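Long-range contacts in Hsp70/Hsp90 co-chaperone CNS1 (Saccharomyces cerevisiae, PDB 6HFM), which acts as a co-chaperone of Hsp90 and Hsp70 and stimulates the Hsp70 ATPase: residues K34-D39 and Q46-A51; M54-D59 and Y142-V147; V103-K108 and N137-Y142. All coordinates share one frame; numbering follows the deposited sequence.

Contact 1 of 3, residues K34-D39 and Q46-A51; sequences KIRLED and QLIYPA
A beta hairpin joins the short strand 36-37 to the start of strand 47-55, with Arg36 paired to Ile48 and Leu37 to Leu47. Strand 36-37 lies at an edge of the mixed sheet of the C-terminal wheel domain; strand 47-55 continues inward. Arg36 and Ile48 are an antiparallel hydrogen-bonded pair. Arg36 N donates to Ile48 O at 3.1 Å, in the carbonyl plane, and Ile48 N returns a bond to Arg36 O at 2.8 Å. A third bond, Glu38 N to Gln46 O at 2.9 Å, closes the ladder.

On one face of the sheet, CG1 of Ile35 lies anti to the backbone N (chi1 178°). It meets Leu47 CD1 at 4.0 Å. Beyond it, Ile35 CD1 reaches the edge of the Tyr49 ring, 4.0 Å from Tyr49 CD2. Helix 4-15 packs on this face, with Met13 on Ile35. With an alanine here in place of Ile35, both CG1 and CD1 are gone, and a gap is likely to open between Leu47 CD1, the edge of the Tyr49 ring and Met13.

The other face carries Arg36 and Ile48, side by side. Ile48 CD1 sits over one face of the Arg36 guanidinium, toward its rim, while Arg36 NH1 makes a salt bridge to Glu66. At the turn end, a water donates to Glu38 OE2 at 2.8 Å and accepts from Gln46 N at 3.0 Å.

Contact 2 of 3, residues M54-D59 and Y142-V147; sequences MYPTQD and YIVPKV
Met54 and Tyr142 form a parallel beta bridge between strands 47-55 and 139-145 of the wheel domain's mixed sheet. Met54 O takes an almost straight bond from Ile143 N at 2.9 Å, with an N-H...O angle of 171°. The same oxygen also receives the CA-H of Tyr142. The Met54 and Tyr142 side chains run side by side in the same direction. Met54 CB approaches Tyr142 CD1 to 3.6 Å, and CG lies near CE1. Beyond CG the methionine chain bends twice. Trp152 and Trp156 also meet the Tyr142 ring.

Tyr55 lies beside Ile143, and the two side chains point the same way. The tyrosine CG is anti to its own carbonyl carbon (chi1 -50°), which brings the CD1-CE1 side of the ring to the branched carbon of the isoleucine. Tyr55 CE1 is 3.8 Å from Ile143 CB. Val80 of helix 73-82 touches both residues, and the Tyr55 hydroxyl bonds to Asp62.

After Tyr55, residues 56-59 leave the strand in a turn, and a bond from Gln58 N to Tyr55 O braces it. Pro56 crosses Val144 at about a right angle, with Pro56 CG 3.9 Å from Val144 CG2. Thr57 meets the other branch of the same valine, its CG2 lying 4.1 Å from Val144 CG1. One water continues the link where the backbones separate: it accepts from Thr57 N at 3.0 Å and donates to Ile143 O at 2.8 Å.

Contact 3 of 3, residues V103-K108 and N137-Y142; sequences VFMETK and NALKIY
Lys140 starts extended, with CG anti to the backbone N (chi1 179°), then bends at chi3 and chi4, which brings its ammonium group to Glu106. The glutamate is extended beyond CG, and its carboxylate comes to meet the lysine. Lys140 NZ and Glu106 OE1 form a salt bridge of 2.9 Å. The nitrogen meets the anti side of that oxygen, 30° out of the carboxylate plane.

Lys140 NZ has further partners. It donates to Tyr142 OH at 2.7 Å and to a water at 3.1 Å. That water also accepts from Glu106 N and donates to Lys140 O, so it bridges the backbones past the last direct strand bond. The ring of Phe135 makes a cation-pi contact with the lysine. Glu106 is buried, and Arg164 and Arg165 also form salt bridges to its carboxylate. So many positive partners would probably stabilise its charged form.

The backbones belong to antiparallel strands 101-106 and 139-145 of the wheel domain's mixed sheet. Their short axes are 133° apart, far from straight antiparallel. Phe104 and Tyr142 are a hydrogen-bonded pair. Phe104 N donates to Tyr142 O at 2.9 Å, and Tyr142 N donates to Phe104 O at 2.9 Å. Phe104 O also lies at the edge of the Tyr142 ring, near its plane.

On the face away from Phe104 and Tyr142 the side chains of this contact are apolar: Val103 and Met105 both reach Ile141, and helix 73-82 touches Val103 and Ile141. Val103 CG1 lies 4.0 Å from Ile141 CB. Met105 CG rests 3.9 Å from Ile141 CG2, and the bent end of Met105 carries its CE to Leu139 CD2.

All three contacts lie in one mixed sheet. Strand 47-55 enters contact 1 at its start and contact 2 at its end. Their centres are about 26 Å apart, on opposite sides of the chain's centre. Contact 3 is more central, about 16 Å from contact 1 and 13 Å from contact 2, centre to centre. Strand 139-145 ties it to both: Pro50 O and Leu139 N are 2.8 Å apart, as are Met54 N and Ile141 O, each a probable hydrogen bond. Tyr142 is common to contacts 2 and 3. The bound magnesium lies about 11 Å from the Tyr49 side chain and about 10 Å from that of Met105.

Contact 1 of 3, residues K34-D39 and Q46-A51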
loop_
_atom_site.group_PDB
_atom_site.type_symbol
_atom_site.label_atom_id
_atom_site.label_comp_id
_atom_site.label_asym_id
_atom_site.label_seq_id
_atom_site.Cartn_x
_atom_site.Cartn_y
_atom_site.Cartn_z
ATOM N N LYS A 34 -10.490 9.554 2.627
ATOM C CA LYS A 34 -11.174 8.676 3.583
ATOM C C LYS A 34 -10.188 7.792 4.350
ATOM O O LYS A 34 -9.702 6.794 3.832
ATOM C CB LYS A 34 -12.201 7.792 2.873
ATOM C CG LYS A 34 -13.427 8.532 2.361
ATOM C CD LYS A 34 -14.377 7.565 1.668
ATOM C CE LYS A 34 -15.738 8.189 1.397
ATOM N NZ LYS A 34 -16.615 7.264 0.625
ATOM N N ILE A 35 -9.887 8.193 5.576
ATOM C CA ILE A 35 -9.122 7.380 6.528
ATOM C C ILE A 35 -9.805 7.606 7.871
ATOM O O ILE A 35 -10.177 8.738 8.190
ATOM C CB ILE A 35 -7.607 7.750 6.553
ATOM C CG1 ILE A 35 -6.840 6.905 7.589
ATOM C CG2 ILE A 35 -7.392 9.239 6.798
ATOM C CD1 ILE A 35 -5.329 6.984 7.457
ATOM N N ARG A 36 -10.023 6.535 8.632
ATOM C CA ARG A 36 -10.779 6.648 9.887
ATOM C C ARG A 36 -10.545 5.476 10.829
ATOM O O ARG A 36 -10.162 4.389 10.396
ATOM C CB ARG A 36 -12.284 6.759 9.592
ATOM C CG ARG A 36 -12.936 5.478 9.092
ATOM C CD ARG A 36 -14.392 5.714 8.711
ATOM N NE ARG A 36 -15.195 4.503 8.885
ATOM C CZ ARG A 36 -15.173 3.444 8.075
ATOM N NH1 ARG A 36 -14.382 3.409 7.003
ATOM N NH2 ARG A 36 -15.952 2.399 8.340
ATOM N N LEU A 37 -10.788 5.727 12.113
ATOM C CA LEU A 37 -10.958 4.671 13.108
ATOM C C LEU A 37 -12.381 4.142 12.997
ATOM O O LEU A 37 -13.325 4.929 12.875
ATOM C CB LEU A 37 -10.726 5.220 14.518
ATOM C CG LEU A 37 -9.290 5.657 14.830
ATOM C CD1 LEU A 37 -9.247 6.554 16.063
ATOM C CD2 LEU A 37 -8.390 4.445 15.013
ATOM N N GLU A 38 -12.531 2.819 13.058
ATOM C CA GLU A 38 -13.852 2.181 12.957
ATOM C C GLU A 38 -14.817 2.749 13.996
ATOM O O GLU A 38 -15.973 3.028 13.684
ATOM C CB GLU A 38 -13.736 0.662 13.084
ATOM C CG GLU A 38 -14.990 -0.080 12.657
ATOM C CD GLU A 38 -14.762 -1.563 12.414
ATOM O OE1 GLU A 38 -15.584 -2.159 11.682
ATOM O OE2 GLU A 38 -13.782 -2.138 12.951
ATOM N N ASP A 39 -14.319 2.940 15.220
ATOM C CA ASP A 39 -15.040 3.660 16.271
ATOM C C ASP A 39 -14.292 4.974 16.484
ATOM O O ASP A 39 -13.202 4.960 17.051
ATOM C CB ASP A 39 -15.073 2.837 17.562
ATOM C CG ASP A 39 -15.958 1.605 17.454
ATOM O OD1 ASP A 39 -15.993 0.814 18.422
ATOM O OD2 ASP A 39 -16.624 1.419 16.408
ATOM N N GLN A 46 -10.123 -0.539 14.874
ATOM C CA GLN A 46 -9.351 -0.757 13.652
ATOM C C GLN A 46 -9.259 0.518 12.822
ATOM O O GLN A 46 -10.273 1.126 12.489
ATOM C CB GLN A 46 -9.954 -1.885 12.814
ATOM C CG GLN A 46 -9.902 -3.236 13.503
ATOM C CD GLN A 46 -10.674 -4.312 12.764
ATOM O OE1 GLN A 46 -10.612 -4.412 11.534
ATOM N NE2 GLN A 46 -11.402 -5.137 13.517
ATOM N N LEU A 47 -8.028 0.930 12.533
ATOM C CA LEU A 47 -7.754 1.974 11.552
ATOM C C LEU A 47 -8.013 1.423 10.151
ATOM O O LEU A 47 -7.550 0.335 9.807
ATOM C CB LEU A 47 -6.311 2.455 11.681
ATOM C CG LEU A 47 -5.880 3.637 10.811
ATOM C CD1 LEU A 47 -6.692 4.891 11.096
ATOM C CD2 LEU A 47 -4.394 3.916 10.995
ATOM N N ILE A 48 -8.760 2.185 9.355
ATOM C CA ILE A 48 -9.182 1.777 8.014
ATOM C C ILE A 48 -8.675 2.829 7.024
ATOM O O ILE A 48 -8.961 4.018 7.191
ATOM C CB ILE A 48 -10.717 1.673 7.933
ATOM C CG1 ILE A 48 -11.235 0.604 8.905
ATOM C CG2 ILE A 48 -11.168 1.322 6.521
ATOM C CD1 ILE A 48 -12.710 0.715 9.226
ATOM N N TYR A 49 -7.937 2.388 6.002
ATOM C CA TYR A 49 -7.407 3.292 4.967
ATOM C C TYR A 49 -7.621 2.710 3.568
ATOM O O TYR A 49 -7.779 1.498 3.425
ATOM C CB TYR A 49 -5.920 3.634 5.187
ATOM C CG TYR A 49 -5.087 2.651 6.000
ATOM C CD1 TYR A 49 -4.952 1.325 5.610
ATOM C CD2 TYR A 49 -4.394 3.071 7.147
ATOM C CE1 TYR A 49 -4.190 0.430 6.348
ATOM C CE2 TYR A 49 -3.622 2.184 7.884
ATOM C CZ TYR A 49 -3.522 0.865 7.482
ATOM O OH TYR A 49 -2.751 -0.018 8.205
ATOM N N PRO A 50 -7.620 3.571 2.532
ATOM C CA PRO A 50 -7.700 3.057 1.173
ATOM C C PRO A 50 -6.385 2.409 0.744
ATOM O O PRO A 50 -5.352 2.597 1.395
ATOM C CB PRO A 50 -7.982 4.316 0.329
ATOM C CG PRO A 50 -8.116 5.453 1.291
ATOM C CD PRO A 50 -7.401 5.023 2.528
ATOM N N ALA A 51 -6.434 1.669 -0.361
ATOM C CA ALA A 51 -5.245 1.060 -0.958
ATOM C C ALA A 51 -5.213 1.218 -2.470
ATOM O O ALA A 51 -6.221 0.987 -3.155
ATOM C CB ALA A 51 -5.163 -0.414 -0.596
HETATM O O HOH W 1 -12.717 -1.883 15.505
#

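Contact 2 of 3, residues M54-D59 and Y142-V147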
loop_
_atom_site.group_PDB
_atom_site.type_symbol
_atom_site.label_atom_id
_atom_site.label_comp_id
_atom_site.label_asym_id
_atom_site.label_seq_id
_atom_site.Cartn_x
_atom_site.Cartn_y
_atom_site.Cartn_z
ATOM N N MET A 54 -0.778 -1.580 -7.388
ATOM C CA MET A 54 -0.145 -1.353 -8.685
ATOM C C MET A 54 0.337 -2.678 -9.269
ATOM O O MET A 54 0.916 -3.498 -8.557
ATOM C CB MET A 54 1.062 -0.415 -8.544
ATOM C CG MET A 54 0.835 0.835 -7.702
ATOM S SD MET A 54 -0.563 1.837 -8.236
ATOM C CE MET A 54 -0.017 2.351 -9.861
ATOM N N TYR A 55 0.099 -2.872 -10.567
ATOM C CA TYR A 55 0.642 -4.004 -11.321
ATOM C C TYR A 55 1.526 -3.419 -12.426
ATOM O O TYR A 55 1.101 -3.335 -13.584
ATOM C CB TYR A 55 -0.489 -4.858 -11.910
ATOM C CG TYR A 55 -1.558 -5.261 -10.918
ATOM C CD1 TYR A 55 -1.366 -6.338 -10.049
ATOM C CD2 TYR A 55 -2.769 -4.572 -10.850
ATOM C CE1 TYR A 55 -2.346 -6.715 -9.143
ATOM C CE2 TYR A 55 -3.754 -4.946 -9.952
ATOM C CZ TYR A 55 -3.538 -6.013 -9.096
ATOM O OH TYR A 55 -4.510 -6.380 -8.194
ATOM N N PRO A 56 2.756 -2.990 -12.074
ATOM C CA PRO A 56 3.578 -2.230 -13.033
ATOM C C PRO A 56 3.949 -2.984 -14.316
ATOM O O PRO A 56 4.040 -2.358 -15.381
ATOM C CB PRO A 56 4.828 -1.853 -12.221
ATOM C CG PRO A 56 4.837 -2.776 -11.047
ATOM C CD PRO A 56 3.404 -3.087 -10.754
ATOM N N THR A 57 4.126 -4.304 -14.231
ATOM C CA THR A 57 4.456 -5.113 -15.420
ATOM C C THR A 57 3.252 -5.346 -16.353
ATOM O O THR A 57 3.435 -5.816 -17.481
ATOM C CB THR A 57 5.110 -6.472 -15.055
ATOM O OG1 THR A 57 4.172 -7.318 -14.373
ATOM C CG2 THR A 57 6.348 -6.268 -14.184
ATOM N N GLN A 58 2.039 -5.025 -15.889
ATOM C CA GLN A 58 0.814 -5.118 -16.696
ATOM C C GLN A 58 0.182 -3.760 -17.060
ATOM O O GLN A 58 -0.857 -3.735 -17.731
ATOM C CB GLN A 58 -0.218 -5.974 -15.953
ATOM C CG GLN A 58 0.147 -7.447 -15.848
ATOM C CD GLN A 58 -0.024 -8.194 -17.162
ATOM O OE1 GLN A 58 -0.999 -7.987 -17.884
ATOM N NE2 GLN A 58 0.923 -9.073 -17.473
ATOM N N ASP A 59 0.801 -2.651 -16.641
ATOM C CA ASP A 59 0.240 -1.295 -16.809
ATOM C C ASP A 59 -1.217 -1.212 -16.338
ATOM O O ASP A 59 -2.118 -0.801 -17.075
ATOM C CB ASP A 59 0.380 -0.809 -18.264
ATOM C CG ASP A 59 0.114 0.695 -18.429
ATOM O OD1 ASP A 59 -0.168 1.114 -19.532
ATOM O OD2 ASP A 59 0.172 1.438 -17.414
ATOM N N TYR A 142 2.878 -2.774 -4.644
ATOM C CA TYR A 142 3.217 -3.222 -5.991
ATOM C C TYR A 142 3.179 -4.740 -6.006
ATOM O O TYR A 142 3.895 -5.386 -5.243
ATOM C CB TYR A 142 4.615 -2.718 -6.397
ATOM C CG TYR A 142 4.752 -1.207 -6.349
ATOM C CD1 TYR A 142 4.488 -0.424 -7.470
ATOM C CD2 TYR A 142 5.108 -0.558 -5.164
ATOM C CE1 TYR A 142 4.590 0.966 -7.425
ATOM C CE2 TYR A 142 5.221 0.825 -5.107
ATOM C CZ TYR A 142 4.955 1.585 -6.233
ATOM O OH TYR A 142 5.060 2.955 -6.158
ATOM N N ILE A 143 2.340 -5.311 -6.872
ATOM C CA ILE A 143 2.246 -6.763 -7.021
ATOM C C ILE A 143 2.980 -7.141 -8.306
ATOM O O ILE A 143 2.602 -6.707 -9.398
ATOM C CB ILE A 143 0.773 -7.236 -6.992
ATOM C CG1 ILE A 143 0.217 -7.041 -5.574
ATOM C CG2 ILE A 143 0.657 -8.697 -7.417
ATOM C CD1 ILE A 143 -1.245 -7.404 -5.384
ATOM N N VAL A 144 4.059 -7.913 -8.157
ATOM C CA VAL A 144 4.946 -8.274 -9.277
ATOM C C VAL A 144 5.281 -9.766 -9.212
ATOM O O VAL A 144 5.713 -10.248 -8.175
ATOM C CB VAL A 144 6.263 -7.460 -9.232
ATOM C CG1 VAL A 144 7.152 -7.786 -10.431
ATOM C CG2 VAL A 144 5.965 -5.965 -9.208
ATOM N N PRO A 145 5.112 -10.504 -10.324
ATOM C CA PRO A 145 5.518 -11.914 -10.281
ATOM C C PRO A 145 6.960 -12.105 -9.814
ATOM O O PRO A 145 7.833 -11.322 -10.198
ATOM C CB PRO A 145 5.369 -12.361 -11.735
ATOM C CG PRO A 145 4.303 -11.478 -12.282
ATOM C CD PRO A 145 4.506 -10.147 -11.618
ATOM N N LYS A 146 7.196 -13.119 -8.984
ATOM C CA LYS A 146 8.543 -13.444 -8.505
ATOM C C LYS A 146 9.557 -13.517 -9.654
ATOM O O LYS A 146 10.666 -12.994 -9.545
ATOM C CB LYS A 146 8.520 -14.768 -7.724
ATOM C CG LYS A 146 9.858 -15.189 -7.125
ATOM C CD LYS A 146 9.734 -16.500 -6.357
ATOM C CE LYS A 146 11.056 -17.253 -6.314
ATOM N NZ LYS A 146 10.882 -18.640 -5.799
ATOM N N VAL A 147 9.157 -14.135 -10.762
ATOM C CA VAL A 147 10.049 -14.321 -11.917
ATOM C C VAL A 147 10.382 -13.027 -12.688
ATOM O O VAL A 147 11.343 -13.009 -13.451
ATOM C CB VAL A 147 9.534 -15.419 -12.890
ATOM C CG1 VAL A 147 9.412 -16.757 -12.160
ATOM C CG2 VAL A 147 8.221 -15.034 -13.566
HETATM O O HOH W 2 3.184 -6.137 -12.113
#

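Contact 3 of 3, residues V103-K108 and N137-Y142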
loop_
_atom_site.group_PDB
_atom_site.type_symbol
_atom_site.label_atom_id
_atom_site.label_comp_id
_atom_site.label_asym_id
_atom_site.label_seq_id
_atom_site.Cartn_x
_atom_site.Cartn_y
_atom_site.Cartn_z
ATOM N N VAL A 103 5.048 -8.999 -3.151
ATOM C CA VAL A 103 4.460 -7.696 -2.843
ATOM C C VAL A 103 5.583 -6.776 -2.365
ATOM O O VAL A 103 6.341 -7.134 -1.461
ATOM C CB VAL A 103 3.370 -7.788 -1.757
ATOM C CG1 VAL A 103 2.702 -6.435 -1.539
ATOM C CG2 VAL A 103 2.323 -8.833 -2.128
ATOM N N PHE A 104 5.676 -5.597 -2.981
ATOM C CA PHE A 104 6.663 -4.581 -2.628
ATOM C C PHE A 104 5.983 -3.293 -2.179
ATOM O O PHE A 104 4.876 -2.972 -2.613
ATOM C CB PHE A 104 7.616 -4.311 -3.795
ATOM C CG PHE A 104 8.398 -5.518 -4.218
ATOM C CD1 PHE A 104 9.588 -5.845 -3.587
ATOM C CD2 PHE A 104 7.926 -6.349 -5.227
ATOM C CE1 PHE A 104 10.303 -6.971 -3.956
ATOM C CE2 PHE A 104 8.639 -7.475 -5.607
ATOM C CZ PHE A 104 9.831 -7.788 -4.967
ATOM N N MET A 105 6.647 -2.583 -1.269
ATOM C CA MET A 105 6.207 -1.272 -0.813
ATOM C C MET A 105 7.394 -0.323 -0.787
ATOM O O MET A 105 8.529 -0.743 -0.544
ATOM C CB MET A 105 5.578 -1.372 0.577
ATOM C CG MET A 105 4.316 -2.230 0.588
ATOM S SD MET A 105 3.536 -2.469 2.201
ATOM C CE MET A 105 2.735 -0.887 2.404
ATOM N N GLU A 106 7.119 0.951 -1.050
ATOM C CA GLU A 106 8.143 1.987 -1.046
ATOM C C GLU A 106 8.478 2.383 0.395
ATOM O O GLU A 106 7.586 2.457 1.247
ATOM C CB GLU A 106 7.657 3.197 -1.845
ATOM C CG GLU A 106 8.692 4.294 -2.048
ATOM C CD GLU A 106 8.192 5.445 -2.912
ATOM O OE1 GLU A 106 7.256 5.251 -3.726
ATOM O OE2 GLU A 106 8.760 6.552 -2.794
ATOM N N THR A 107 9.759 2.640 0.664
ATOM C CA THR A 107 10.204 3.080 1.992
ATOM C C THR A 107 10.377 4.598 2.027
ATOM O O THR A 107 10.326 5.263 0.990
ATOM C CB THR A 107 11.533 2.407 2.396
ATOM O OG1 THR A 107 12.571 2.795 1.488
ATOM C CG2 THR A 107 11.402 0.896 2.397
ATOM N N LYS A 108 10.602 5.155 3.213
ATOM C CA LYS A 108 10.812 6.599 3.337
ATOM C C LYS A 108 12.027 7.064 2.520
ATOM O O LYS A 108 12.018 8.161 1.975
ATOM C CB LYS A 108 10.962 7.027 4.806
ATOM C CG LYS A 108 10.838 8.536 4.991
ATOM C CD LYS A 108 10.932 8.967 6.443
ATOM C CE LYS A 108 10.959 10.483 6.549
ATOM N NZ LYS A 108 11.094 10.939 7.960
ATOM N N ASN A 137 -2.221 9.357 2.835
ATOM C CA ASN A 137 -3.074 8.648 3.801
ATOM C C ASN A 137 -3.728 7.387 3.236
ATOM O O ASN A 137 -4.845 7.028 3.609
ATOM C CB ASN A 137 -4.114 9.604 4.437
ATOM C CG ASN A 137 -3.567 10.369 5.634
ATOM O OD1 ASN A 137 -2.645 9.922 6.328
ATOM N ND2 ASN A 137 -4.154 11.526 5.891
ATOM N N ALA A 138 -2.999 6.702 2.358
ATOM C CA ALA A 138 -3.449 5.451 1.750
ATOM C C ALA A 138 -2.281 4.490 1.555
ATOM O O ALA A 138 -1.125 4.906 1.404
ATOM C CB ALA A 138 -4.137 5.722 0.421
ATOM N N LEU A 139 -2.577 3.193 1.572
ATOM C CA LEU A 139 -1.587 2.180 1.221
ATOM C C LEU A 139 -1.246 2.288 -0.261
ATOM O O LEU A 139 -2.094 2.653 -1.074
ATOM C CB LEU A 139 -2.113 0.767 1.506
ATOM C CG LEU A 139 -2.362 0.405 2.966
ATOM C CD1 LEU A 139 -3.162 -0.888 3.057
ATOM C CD2 LEU A 139 -1.044 0.312 3.729
ATOM N N LYS A 140 0.004 1.994 -0.590
ATOM C CA LYS A 140 0.437 1.805 -1.975
ATOM C C LYS A 140 1.305 0.549 -2.008
ATOM O O LYS A 140 2.329 0.484 -1.331
ATOM C CB LYS A 140 1.212 3.026 -2.481
ATOM C CG LYS A 140 1.716 2.905 -3.917
ATOM C CD LYS A 140 2.179 4.241 -4.496
ATOM C CE LYS A 140 3.342 4.877 -3.738
ATOM N NZ LYS A 140 4.624 4.108 -3.708
ATOM N N ILE A 141 0.866 -0.454 -2.764
ATOM C CA ILE A 141 1.601 -1.719 -2.888
ATOM C C ILE A 141 1.810 -2.030 -4.367
ATOM O O ILE A 141 1.030 -1.589 -5.224
ATOM C CB ILE A 141 0.914 -2.898 -2.130
ATOM C CG1 ILE A 141 -0.368 -3.377 -2.812
ATOM C CG2 ILE A 141 0.627 -2.502 -0.686
ATOM C CD1 ILE A 141 -0.886 -4.695 -2.269
ATOM N N TYR A 142 2.878 -2.774 -4.644
ATOM C CA TYR A 142 3.217 -3.222 -5.991
ATOM C C TYR A 142 3.179 -4.740 -6.006
ATOM O O TYR A 142 3.895 -5.386 -5.243
ATOM C CB TYR A 142 4.615 -2.718 -6.397
ATOM C CG TYR A 142 4.752 -1.207 -6.349
ATOM C CD1 TYR A 142 4.488 -0.424 -7.470
ATOM C CD2 TYR A 142 5.108 -0.558 -5.164
ATOM C CE1 TYR A 142 4.590 0.966 -7.425
ATOM C CE2 TYR A 142 5.221 0.825 -5.107
ATOM C CZ TYR A 142 4.955 1.585 -6.233
ATOM O OH TYR A 142 5.060 2.955 -6.158
HETATM O O HOH W 3 4.431 2.094 -1.406
#